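Local coordinates for protein Cel44C (Paenibacillus polymyxa, PDB 2YIH) that hydrolyses xyloglucan and other beta-1,4-glucans as an endo-acting enzyme, this chain being the glycoside hydrolase family 44 portion of a longer protein, at residues Thr93-His96 and Asp97-Lys101; Met373-Val376 and Leu377-Gly381; Asn398-Val401 and Ser402-Tyr405. The protein carries 8 engineered substitutions. All coordinates share one frame; numbering follows the deposited sequence. Where two conformers were deposited one is given.

Three local contacts, each between residues of successive helical turns, lie on helices of the (beta/alpha)8 barrel: interaction 1 on helix 90-102, interaction 2 on helix 367-382 and interaction 3 on helix 399-409. Interactions 2 and 3 are neighbours, with centres about 13 Å apart: Met373 CE lies 3.3 Å from Tyr405 OH, and Leu377 CD2 packs 3.7 Å from Tyr405 CE1. Interaction 1 stands apart, its centre about 26 Å from that of interaction 2 and about 23 Å from that of interaction 3. None belongs to the glycan pocket; the side chain of Asn398 is about 13 Å from a bound glucose unit.

Interaction 1: Thr93-His96 and Asp97-Lys101; sequences TSFH and DQSLK. With EDO (1,2-ethanediol), chain N.
Leu100 CG and the imidazole of His96, one helical turn apart, show how an i/i+4 pair can cover one face of a ring whose nitrogens are hydrogen-bonded to other partners. The histidine can be followed outward. His96 CB lies 3.2 Å from Asp97 N, a close neighbour and not a hydrogen bond. CG stands anti to the backbone N (chi1 -173°), which places the ring on the carbonyl side, leaning toward the following turn, where Leu100 meets it. His96 ND1 passes 4.0 Å from Ser99 CB and is hydrogen-bonded to Ser106 OG. On the other side of the ring His96 CD2 meets Leu100 CD1 at 3.9 Å, and His96 CE1 faces Leu100 CD2. The tip atom His96 NE2 lies 3.7 Å from Leu100 CD2 and is hydrogen-bonded to the carbonyl oxygen of Ala177. Leu100 CG is 4.1 Å from the centroid of the His96 ring and 20° off its normal, a CH-pi contact displaced toward the rim. With both nitrogens bonded, the ring is fixed in rotation as well as in position, and the bond to a carbonyl is consistent with a proton on NE2.

At the outer side of the same turn, Thr93 and Asp97 share a molecule of 1,2-ethanediol, probably from the crystallisation liquor. Its O1 lies 2.6 Å from Thr93 OG1 and donates to Asp97 OD2 at 3.1 Å. The other carboxylate oxygen, OD1, bonds to Tyr170 OH. The same two residues are also joined by the backbone bond from Asp97 N to Thr93 O, 2.7 Å long.

Helix 90-102 lies in the connection between barrel strands 42-45 and 105-110. Arg43 bonds to Phe95 O and Ser99 OG, and Ser106 also bonds to Ser99 OG, whereas helix 159-170 packs against Thr93 and brings Tyr170 edge-to-face against His96.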
ATOM      1  N   THR A  93     -12.516 -15.575   3.618  1.00  8.67           N
ATOM      2  CA  THR A  93     -13.908 -15.241   3.332  1.00  9.15           C
ATOM      3  C   THR A  93     -14.467 -14.209   4.315  1.00  9.60           C
ATOM      4  O   THR A  93     -15.225 -13.304   3.904  1.00  9.80           O
ATOM      5  CB  THR A  93     -14.841 -16.497   3.264  1.00  9.44           C
ATOM      6  OG1 THR A  93     -14.896 -17.145   4.554  1.00  8.83           O
ATOM      7  CG2 THR A  93     -14.341 -17.453   2.181  1.00  9.56           C
ATOM      8  N   SER A  94     -14.106 -14.303   5.597  1.00  9.42           N
ATOM      9  CA  SER A  94     -14.546 -13.268   6.521  1.00 10.00           C
ATOM     10  C   SER A  94     -13.956 -11.888   6.123  1.00  9.34           C
ATOM     11  O   SER A  94     -14.655 -10.861   6.152  1.00  9.69           O
ATOM     12  CB  SER A  94     -14.199 -13.662   7.974  1.00 10.63           C
ATOM     13  OG  SER A  94     -14.654 -12.655   8.886  1.00 12.27           O
ATOM     14  N   PHE A  95     -12.695 -11.893   5.708  1.00  9.14           N
ATOM     15  CA  PHE A  95     -12.018 -10.676   5.241  1.00  8.85           C
ATOM     16  C   PHE A  95     -12.771 -10.120   4.029  1.00  9.00           C
ATOM     17  O   PHE A  95     -13.086  -8.926   3.959  1.00  9.92           O
ATOM     18  CB  PHE A  95     -10.552 -11.019   4.866  1.00  8.42           C
ATOM     19  CG  PHE A  95      -9.825  -9.906   4.129  1.00  8.62           C
ATOM     20  CD1 PHE A  95      -9.365  -8.777   4.819  1.00  8.84           C
ATOM     21  CD2 PHE A  95      -9.655  -9.964   2.746  1.00  8.49           C
ATOM     22  CE1 PHE A  95      -8.652  -7.761   4.130  1.00  8.67           C
ATOM     23  CE2 PHE A  95      -9.042  -8.929   2.034  1.00  8.63           C
ATOM     24  CZ  PHE A  95      -8.535  -7.822   2.731  1.00  8.46           C
ATOM     25  N   HIS A  96     -13.051 -10.971   3.052  1.00  8.82           N
ATOM     26  CA  HIS A  96     -13.657 -10.478   1.817  1.00  8.88           C
ATOM     27  C   HIS A  96     -15.119 -10.088   2.061  1.00  8.97           C
ATOM     28  O   HIS A  96     -15.582  -9.117   1.507  1.00  9.13           O
ATOM     29  CB  HIS A  96     -13.593 -11.516   0.702  1.00  9.14           C
ATOM     30  CG  HIS A  96     -14.045 -10.991  -0.620  1.00  9.48           C
ATOM     31  ND1 HIS A  96     -13.547  -9.821  -1.153  1.00  9.21           N
ATOM     32  CD2 HIS A  96     -14.977 -11.443  -1.495  1.00  9.29           C
ATOM     33  CE1 HIS A  96     -14.135  -9.585  -2.317  1.00  9.80           C
ATOM     34  NE2 HIS A  96     -15.005 -10.559  -2.551  1.00  9.63           N
ATOM     35  N   ASP A  97     -15.815 -10.806   2.934  1.00  9.35           N
ATOM     36  CA  ASP A  97     -17.196 -10.400   3.279  1.00 10.09           C
ATOM     37  C   ASP A  97     -17.192  -8.961   3.813  1.00 10.28           C
ATOM     38  O   ASP A  97     -18.131  -8.187   3.542  1.00  9.98           O
ATOM     39  CB  ASP A  97     -17.800 -11.330   4.345  1.00 10.59           C
ATOM     40  CG  ASP A  97     -18.221 -12.693   3.796  1.00 11.45           C
ATOM     41  OD1 ASP A  97     -18.246 -12.929   2.559  1.00 11.37           O
ATOM     42  OD2 ASP A  97     -18.564 -13.557   4.647  1.00 12.26           O
ATOM     43  N   GLN A  98     -16.195  -8.636   4.624  1.00 10.77           N
ATOM     44  CA  GLN A  98     -16.049  -7.284   5.135  1.00 12.02           C
ATOM     45  C   GLN A  98     -15.760  -6.283   4.003  1.00 12.35           C
ATOM     46  O   GLN A  98     -16.335  -5.186   3.981  1.00 11.60           O
ATOM     47  CB  GLN A  98     -15.008  -7.221   6.257  1.00 14.08           C
ATOM     48  CG  GLN A  98     -14.925  -5.843   6.929  1.00 18.10           C
ATOM     49  CD  GLN A  98     -16.124  -5.526   7.857  1.00 20.01           C
ATOM     50  OE1 GLN A  98     -17.180  -6.173   7.808  1.00 24.40           O
ATOM     51  NE2 GLN A  98     -15.954  -4.517   8.696  1.00 21.94           N
ATOM     52  N   SER A  99     -14.912  -6.662   3.043  1.00 11.17           N
ATOM     53  CA  SER A  99     -14.691  -5.792   1.881  1.00 11.61           C
ATOM     54  C   SER A  99     -16.001  -5.527   1.131  1.00 12.17           C
ATOM     55  O   SER A  99     -16.240  -4.399   0.669  1.00 11.50           O
ATOM     56  CB  SER A  99     -13.671  -6.389   0.905  1.00 11.54           C
ATOM     57  OG  SER A  99     -12.359  -6.232   1.424  1.00 10.77           O
ATOM     58  N   LEU A 100     -16.786  -6.588   0.936  1.00 11.61           N
ATOM     59  CA  LEU A 100     -18.070  -6.451   0.240  1.00 12.97           C
ATOM     60  C   LEU A 100     -18.996  -5.469   0.976  1.00 14.13           C
ATOM     61  O   LEU A 100     -19.602  -4.602   0.328  1.00 14.39           O
ATOM     62  CB  LEU A 100     -18.732  -7.810   0.057  1.00 12.86           C
ATOM     63  CG  LEU A 100     -17.912  -8.677  -0.918  1.00 13.50           C
ATOM     64  CD1 LEU A 100     -18.617 -10.041  -1.090  1.00 14.64           C
ATOM     65  CD2 LEU A 100     -17.686  -7.992  -2.293  1.00 14.15           C
ATOM     66  N   LYS A 101     -19.008  -5.555   2.307  1.00 13.50           N
ATOM     67  CA  LYS A 101     -19.848  -4.692   3.155  1.00 14.70           C
ATOM     68  C   LYS A 101     -19.389  -3.233   3.044  1.00 14.83           C
ATOM     69  O   LYS A 101     -20.230  -2.324   2.935  1.00 14.85           O
ATOM     70  CB  LYS A 101     -19.797  -5.191   4.616  1.00 16.49           C
ATOM     71  CG  LYS A 101     -20.701  -4.446   5.637  1.00 20.49           C
ATOM     72  CD  LYS A 101     -20.602  -5.104   7.050  1.00 21.18           C
ATOM     73  CE  LYS A 101     -19.689  -4.308   7.973  0.20 20.19           C
ATOM     74  NZ  LYS A 101     -19.735  -4.802   9.384  0.20 19.96           N
TER
HETATM   75  C1  EDO N1531     -16.934 -16.845   6.786  1.00 30.88           C
HETATM   76  O1  EDO N1531     -17.080 -16.077   5.583  1.00 25.75           O
HETATM   77  C2  EDO N1531     -17.152 -16.016   8.051  1.00 31.75           C
HETATM   78  O2  EDO N1531     -16.407 -16.660   9.099  1.00 34.41           O

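Interaction 2: Met373-Val376 and Leu377-Gly381; sequences MTDV and LGILG
The Asp375 carboxylate has the terminal methyl of Ile379 over one of its faces: Ile379 CD1 lies 3.5 Å from Asp375 OD1 and 3.7 Å from Asp375 CG. Both residues lie on helix 367-382, the helix of the beta-alpha-beta unit between strands 353-359 and 387-390 of the (beta/alpha)8 barrel. The carboxylate oxygens are bonded to strand 433-439, OD1 to His436 NE2 and OD2, weakly, to Ser434 OG. A buried acid is thus covered by a hydrocarbon and satisfied by the beta domain packed against the barrel.

Further round the helix, Val376, Leu380, Met373 and Leu377 supply apolar side chains. Val376 and Leu380 run side by side and point the same way, with Val376 CG1 3.6 Å from Leu380 CD1. Of the two valine branches it is CG1, anti to the backbone N and beside the carbonyl carbon (chi1 168°), that meets Leu380. Both residues pack on Tyr359 of strand 353-359. Met373 and Leu377, which touch that tyrosine too, meet each other more loosely, Met373 CE being 4.5 Å from Leu377 CD2. The backbones of Val376 and Leu380 are joined as well: Leu380 N donates to Val376 O over 2.8 Å, with an N-H...O angle of 175°.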
ATOM      1  N   MET A 373       1.256  11.943   6.145  1.00  9.39           N
ATOM      2  CA  MET A 373       0.311  11.132   5.406  1.00 10.77           C
ATOM      3  C   MET A 373      -0.632  11.955   4.572  1.00  9.86           C
ATOM      4  O   MET A 373      -1.058  11.517   3.507  1.00 10.74           O
ATOM      5  CB  MET A 373      -0.491  10.229   6.351  1.00 11.02           C
ATOM      6  CG  MET A 373       0.284   9.017   6.789  1.00 12.09           C
ATOM      7  SD  MET A 373       0.640   7.896   5.406  1.00 14.17           S
ATOM      8  CE  MET A 373      -0.915   7.043   5.107  1.00 13.21           C
ATOM      9  N   THR A 374      -0.988  13.149   5.026  1.00  9.90           N
ATOM     10  CA  THR A 374      -1.810  14.015   4.229  0.50  9.93           C
ATOM     11  C   THR A 374      -1.060  14.400   2.944  1.00  9.91           C
ATOM     12  O   THR A 374      -1.660  14.564   1.886  1.00 11.33           O
ATOM     13  CB  THR A 374      -2.222  15.221   5.064  0.50  9.96           C
ATOM     14  OG1 THR A 374      -2.837  14.749   6.280  0.50 10.07           O
ATOM     15  CG2 THR A 374      -3.173  16.083   4.300  0.50  9.60           C
ATOM     16  N   ASP A 375       0.263  14.507   3.049  1.00  9.16           N
ATOM     17  CA  ASP A 375       1.046  14.829   1.853  1.00  9.10           C
ATOM     18  C   ASP A 375       1.137  13.550   0.963  1.00  8.93           C
ATOM     19  O   ASP A 375       0.896  13.587  -0.237  1.00  9.18           O
ATOM     20  CB  ASP A 375       2.445  15.357   2.232  1.00  9.09           C
ATOM     21  CG  ASP A 375       3.130  16.098   1.080  1.00  9.17           C
ATOM     22  OD1 ASP A 375       2.485  16.319   0.046  1.00  9.53           O
ATOM     23  OD2 ASP A 375       4.336  16.414   1.212  1.00  9.28           O
ATOM     24  N   VAL A 376       1.452  12.421   1.589  1.00  8.89           N
ATOM     25  CA  VAL A 376       1.647  11.151   0.851  1.00  8.03           C
ATOM     26  C   VAL A 376       0.390  10.779   0.088  1.00  8.25           C
ATOM     27  O   VAL A 376       0.477  10.419  -1.075  1.00  8.17           O
ATOM     28  CB  VAL A 376       2.078   9.990   1.817  1.00  7.93           C
ATOM     29  CG1 VAL A 376       1.977   8.578   1.092  1.00  7.89           C
ATOM     30  CG2 VAL A 376       3.525  10.244   2.371  1.00  8.20           C
ATOM     31  N   LEU A 377      -0.796  10.909   0.678  1.00  7.88           N
ATOM     32  CA  LEU A 377      -1.976  10.508  -0.095  1.00  7.96           C
ATOM     33  C   LEU A 377      -2.160  11.384  -1.342  1.00  8.35           C
ATOM     34  O   LEU A 377      -2.562  10.884  -2.392  1.00  8.85           O
ATOM     35  CB  LEU A 377      -3.253  10.524   0.764  1.00  8.17           C
ATOM     36  CG  LEU A 377      -3.193   9.533   1.955  1.00  8.01           C
ATOM     37  CD1 LEU A 377      -4.426   9.728   2.894  1.00  8.37           C
ATOM     38  CD2 LEU A 377      -3.188   8.076   1.380  1.00  8.34           C
ATOM     39  N   GLY A 378      -1.879  12.685  -1.215  1.00  8.27           N
ATOM     40  CA  GLY A 378      -1.936  13.613  -2.389  1.00  8.21           C
ATOM     41  C   GLY A 378      -0.927  13.193  -3.463  1.00  8.63           C
ATOM     42  O   GLY A 378      -1.225  13.155  -4.676  1.00  8.37           O
ATOM     43  N   ILE A 379       0.284  12.909  -3.004  1.00  8.70           N
ATOM     44  CA  ILE A 379       1.378  12.533  -3.872  1.00  8.57           C
ATOM     45  C   ILE A 379       1.060  11.227  -4.613  1.00  8.92           C
ATOM     46  O   ILE A 379       1.227  11.149  -5.835  1.00  8.73           O
ATOM     47  CB  ILE A 379       2.689  12.394  -3.079  1.00  8.34           C
ATOM     48  CG1 ILE A 379       3.148  13.776  -2.542  1.00  8.35           C
ATOM     49  CG2 ILE A 379       3.779  11.693  -3.921  1.00  8.51           C
ATOM     50  CD1 ILE A 379       4.205  13.667  -1.439  1.00  8.51           C
ATOM     51  N   LEU A 380       0.638  10.188  -3.879  1.00  9.48           N
ATOM     52  CA  LEU A 380       0.346   8.925  -4.539  1.00  9.93           C
ATOM     53  C   LEU A 380      -0.721   9.118  -5.574  1.00 10.99           C
ATOM     54  O   LEU A 380      -0.677   8.505  -6.662  1.00 10.52           O
ATOM     55  CB  LEU A 380      -0.112   7.865  -3.531  1.00 10.01           C
ATOM     56  CG  LEU A 380       0.946   7.484  -2.512  1.00 10.12           C
ATOM     57  CD1 LEU A 380       0.253   6.653  -1.375  1.00 10.64           C
ATOM     58  CD2 LEU A 380       2.116   6.709  -3.142  1.00 10.32           C
ATOM     59  N   GLY A 381      -1.725   9.925  -5.240  1.00 11.49           N
ATOM     60  CA  GLY A 381      -2.876  10.044  -6.141  1.00 12.52           C
ATOM     61  C   GLY A 381      -2.460  10.582  -7.500  1.00 13.10           C
ATOM     62  O   GLY A 381      -2.997  10.128  -8.528  1.00 13.88           O
TER

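Interaction 3: Asn398-Val401 and Ser402-Tyr405; sequences NNYV and SAAY
Ser402 meets Asn398 twice across the first turn of helix 399-409, which follows the last strand, 387-390, of the (beta/alpha)8 barrel. The direct link is nearly straight: Ser402 N donates to Asn398 O over 3.0 Å at 173°. The second passes through a water, which accepts from Asn398 N at 2.8 Å and donates to Ser402 OG at 3.0 Å. Asn398 occupies the N-cap position, yet its side chain makes no capping bond, and it is this water that joins its main-chain nitrogen to the helix. In the conformer described, one of two modelled for Ser402, the hydroxyl, beside the backbone N (chi1 -67°), also bonds to Glu38 OE2, where the carboxylate would be expected to accept; this bond and the water link both rest on that conformer.

Further along, the backbone carbonyls are answered one turn on. Asn399 O receives Ala403 N at 3.0 Å. Tyr400 O receives Ala404 N at 3.2 Å. The Tyr400 hydroxyl is satisfied by the carbonyl oxygen of Asp481, tying the start of the helix to the beta domain, while its ring passes loosely by the methyl of Ala403.

Ala404 and Tyr405 pack against helix 367-382, at Met373, and Val401 with Tyr405 covers Tyr390 of strand 387-390. Here the packing is side by side. Tyr405 N bonds to Val401 O at 3.2 Å, and the tyrosine ring lies alongside the valine, so that Val401 CG1 sits in the plane of the ring at its edge, 3.7 Å from Tyr405 CE2.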
ATOM      1  N   ASN A 398      -4.038   4.615  15.821  1.00  9.56           N
ATOM      2  CA  ASN A 398      -3.042   5.405  15.085  1.00  9.46           C
ATOM      3  C   ASN A 398      -3.801   6.675  14.681  1.00  9.17           C
ATOM      4  O   ASN A 398      -4.152   6.879  13.523  1.00  9.27           O
ATOM      5  CB  ASN A 398      -2.576   4.669  13.820  1.00  9.65           C
ATOM      6  CG  ASN A 398      -1.654   3.446  14.105  1.00  9.83           C
ATOM      7  OD1 ASN A 398      -1.424   3.002  15.284  1.00 10.51           O
ATOM      8  ND2 ASN A 398      -1.170   2.856  13.027  1.00  8.58           N
ATOM      9  N   ASN A 399      -3.980   7.548  15.655  1.00  9.06           N
ATOM     10  CA  ASN A 399      -4.987   8.608  15.547  1.00  8.99           C
ATOM     11  C   ASN A 399      -4.695   9.575  14.419  1.00  8.54           C
ATOM     12  O   ASN A 399      -5.616  10.037  13.772  1.00  8.53           O
ATOM     13  CB  ASN A 399      -5.101   9.390  16.856  1.00  9.52           C
ATOM     14  CG  ASN A 399      -5.771   8.583  17.948  1.00 10.16           C
ATOM     15  OD1 ASN A 399      -6.796   7.910  17.719  1.00 11.13           O
ATOM     16  ND2 ASN A 399      -5.151   8.578  19.118  1.00 10.50           N
ATOM     17  N   TYR A 400      -3.420   9.918  14.227  1.00  8.27           N
ATOM     18  CA  TYR A 400      -3.092  10.930  13.205  1.00  8.12           C
ATOM     19  C   TYR A 400      -2.990  10.344  11.796  1.00  8.48           C
ATOM     20  O   TYR A 400      -3.231  11.055  10.797  1.00  8.28           O
ATOM     21  CB  TYR A 400      -1.873  11.758  13.613  1.00  8.18           C
ATOM     22  CG  TYR A 400      -2.225  12.940  14.508  1.00  8.12           C
ATOM     23  CD1 TYR A 400      -2.884  14.053  13.994  1.00  8.15           C
ATOM     24  CD2 TYR A 400      -1.967  12.890  15.892  1.00  7.97           C
ATOM     25  CE1 TYR A 400      -3.201  15.149  14.796  1.00  8.25           C
ATOM     26  CE2 TYR A 400      -2.272  13.979  16.708  1.00  8.13           C
ATOM     27  CZ  TYR A 400      -2.934  15.067  16.173  1.00  8.45           C
ATOM     28  OH  TYR A 400      -3.250  16.148  16.979  1.00  8.95           O
ATOM     29  N   VAL A 401      -2.727   9.033  11.688  1.00  8.50           N
ATOM     30  CA  VAL A 401      -2.863   8.379  10.371  1.00  8.57           C
ATOM     31  C   VAL A 401      -4.329   8.332   9.965  1.00  8.49           C
ATOM     32  O   VAL A 401      -4.683   8.657   8.828  1.00  8.55           O
ATOM     33  CB  VAL A 401      -2.213   6.971  10.372  1.00  8.94           C
ATOM     34  CG1 VAL A 401      -2.491   6.255   9.011  1.00  8.82           C
ATOM     35  CG2 VAL A 401      -0.714   7.128  10.583  1.00  8.61           C
ATOM     36  N   SER A 402      -5.193   7.935  10.892  1.00  8.34           N
ATOM     37  CA  SER A 402      -6.616   7.891  10.600  0.50  8.89           C
ATOM     38  C   SER A 402      -7.099   9.290  10.238  1.00  9.08           C
ATOM     39  O   SER A 402      -7.920   9.431   9.343  1.00 10.27           O
ATOM     40  CB  SER A 402      -7.403   7.321  11.785  0.50  8.76           C
ATOM     41  OG  SER A 402      -7.092   5.942  11.997  0.50  8.81           O
ATOM     42  N   ALA A 403      -6.592  10.314  10.926  1.00  9.06           N
ATOM     43  CA  ALA A 403      -6.967  11.707  10.583  1.00  8.65           C
ATOM     44  C   ALA A 403      -6.662  12.065   9.126  1.00  8.33           C
ATOM     45  O   ALA A 403      -7.502  12.613   8.432  1.00  8.62           O
ATOM     46  CB  ALA A 403      -6.256  12.741  11.518  1.00  8.66           C
ATOM     47  N   ALA A 404      -5.492  11.660   8.657  1.00  8.13           N
ATOM     48  CA  ALA A 404      -5.084  11.944   7.266  1.00  7.95           C
ATOM     49  C   ALA A 404      -6.044  11.284   6.290  1.00  7.84           C
ATOM     50  O   ALA A 404      -6.486  11.935   5.324  1.00  7.62           O
ATOM     51  CB  ALA A 404      -3.634  11.483   7.011  1.00  7.91           C
ATOM     52  N   TYR A 405      -6.373  10.005   6.514  1.00  7.80           N
ATOM     53  CA  TYR A 405      -7.349   9.355   5.621  1.00  7.83           C
ATOM     54  C   TYR A 405      -8.695  10.068   5.666  1.00  8.01           C
ATOM     55  O   TYR A 405      -9.320  10.268   4.633  1.00  7.48           O
ATOM     56  CB  TYR A 405      -7.550   7.851   5.922  1.00  7.82           C
ATOM     57  CG  TYR A 405      -6.395   7.010   5.413  1.00  7.96           C
ATOM     58  CD1 TYR A 405      -6.322   6.623   4.061  1.00  8.17           C
ATOM     59  CD2 TYR A 405      -5.370   6.633   6.278  1.00  7.90           C
ATOM     60  CE1 TYR A 405      -5.221   5.881   3.579  1.00  7.89           C
ATOM     61  CE2 TYR A 405      -4.285   5.873   5.819  1.00  7.81           C
ATOM     62  CZ  TYR A 405      -4.219   5.513   4.461  1.00  8.19           C
ATOM     63  OH  TYR A 405      -3.129   4.841   3.966  1.00  7.76           O
TER
HETATM   64  O   HOH W   1      -6.527   4.511  14.537  1.00 13.71           O